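Local coordinates for putative two-component sensor histidine kinase protein (Sinorhizobium meliloti, PDB 3HCY) that probably acts as a sensor histidine kinase that passes phosphate from ATP to a protein histidine, this chain being its GAF domain, at residues A[28-31]-A[32-36]. Sequence-based numbering, arbitrary orientation.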
# COMPACT_ATOMS: atom_id res chain seq x y z
N LEU A 28 2.67 -14.84 -7.42
CA LEU A 28 1.24 -15.13 -7.43
C LEU A 28 0.98 -16.58 -7.88
O LEU A 28 1.80 -17.17 -8.58
CB LEU A 28 0.51 -14.12 -8.38
CG LEU A 28 0.36 -12.68 -7.87
CD1 LEU A 28 -0.45 -11.89 -8.81
CD2 LEU A 28 -0.28 -12.66 -6.50
N PHE A 29 -0.11 -17.18 -7.44
CA PHE A 29 -0.47 -18.50 -7.92
C PHE A 29 -0.84 -18.46 -9.36
O PHE A 29 -1.33 -17.44 -9.84
CB PHE A 29 -1.63 -19.11 -7.18
CG PHE A 29 -1.23 -19.71 -5.88
CD1 PHE A 29 -0.22 -20.67 -5.85
CD2 PHE A 29 -1.81 -19.30 -4.70
CE1 PHE A 29 0.18 -21.20 -4.67
CE2 PHE A 29 -1.42 -19.83 -3.54
CZ PHE A 29 -0.41 -20.78 -3.52
N ASP A 30 -0.58 -19.59 -10.02
CA ASP A 30 -0.90 -19.78 -11.41
C ASP A 30 -1.92 -20.89 -11.44
O ASP A 30 -2.25 -21.48 -10.41
CB ASP A 30 0.38 -20.08 -12.21
CG ASP A 30 0.79 -21.49 -12.15
OD1 ASP A 30 -0.01 -22.29 -11.62
OD2 ASP A 30 1.89 -21.83 -12.61
N GLU A 31 -2.45 -21.19 -12.60
CA GLU A 31 -3.55 -22.11 -12.68
C GLU A 31 -3.16 -23.50 -12.32
O GLU A 31 -4.05 -24.28 -12.02
CB GLU A 31 -4.17 -22.09 -14.06
CG GLU A 31 -5.06 -20.86 -14.32
CD GLU A 31 -6.42 -20.91 -13.63
OE1 GLU A 31 -6.97 -22.02 -13.38
OE2 GLU A 31 -6.99 -19.83 -13.37
N ALA A 32 -1.88 -23.87 -12.37
CA ALA A 32 -1.47 -25.19 -11.86
C ALA A 32 -1.29 -25.18 -10.33
O ALA A 32 -0.78 -26.16 -9.78
CB ALA A 32 -0.18 -25.73 -12.57
N GLY A 33 -1.69 -24.12 -9.64
CA GLY A 33 -1.48 -24.02 -8.22
C GLY A 33 -0.04 -23.72 -7.89
O GLY A 33 0.34 -23.65 -6.73
N THR A 34 0.80 -23.48 -8.89
CA THR A 34 2.18 -23.21 -8.58
C THR A 34 2.51 -21.68 -8.46
O THR A 34 2.03 -20.85 -9.22
CB THR A 34 3.13 -23.98 -9.54
OG1 THR A 34 2.81 -23.57 -10.85
CG2 THR A 34 3.01 -25.54 -9.46
N MET A 35 3.33 -21.29 -7.47
CA MET A 35 3.70 -19.86 -7.25
C MET A 35 4.70 -19.40 -8.26
O MET A 35 5.61 -20.12 -8.60
CB MET A 35 4.30 -19.65 -5.86
CG MET A 35 3.24 -19.58 -4.76
SD MET A 35 3.03 -18.01 -3.93
CE MET A 35 2.91 -17.03 -5.38
N ARG A 36 4.54 -18.17 -8.72
CA ARG A 36 5.31 -17.62 -9.83
C ARG A 36 5.65 -16.14 -9.63
O ARG A 36 4.76 -15.32 -9.43
CB ARG A 36 4.48 -17.69 -11.10
CG ARG A 36 4.18 -19.07 -11.52
CD ARG A 36 4.30 -19.29 -13.02
NE ARG A 36 4.39 -20.73 -13.31
CZ ARG A 36 5.48 -21.47 -13.16
NH1 ARG A 36 6.58 -20.90 -12.74
NH2 ARG A 36 5.49 -22.77 -13.44
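The carboxylate of Asp30 reaches across the hairpin and engages Arg36, Thr34 and Ala32 with its two oxygens. Asp30 OD2 accepts a hydrogen bond from Arg36 NE, 2.8 Å away, as part of a salt bridge, through the anti lone pair, which faces away from OD1. The carboxylate and guanidinium planes stand 46° apart. Asp30 OD1 serves the turn: Thr34 N hydrogen-bonds to it from above the carboxylate plane, 3.1 Å away, and Ala32 N adds a weak bond. CG of Asp30 sits between its own backbone N and carbonyl carbon (chi1 83°), which folds the carboxylate back over the turn. The hydroxyl of Thr34 also lies against it, with OG1 2.6 Å from Asp30 OD2.

Asp30 to Gly33 form a type I beta turn, closed by Gly33 N to Asp30 O at 2.8 Å. It joins strands 23-29 and 35-41 into an antiparallel hairpin at one edge of the GAF-domain sheet, 35-41 being an outermost strand. Leu28 and Arg36 are a hydrogen-bonded pair, with bonds both ways between their N and O atoms; the hydrogen bond from Asp30 N to Thr34 O is weak.

Phe29 and Met35, the next pair, are non-hydrogen-bonded and project from the sheet face opposite Leu28 and Arg36. Met35 SD lies over the Phe29 ring, 4.5 Å from its centroid and 17° off the normal, a Met-aromatic contact. Ser55 touches both side chains, while Leu104 touches Phe29 and Lys107 touches Met35, both from strand 104-112, which neighbours 23-29 in the same sheet.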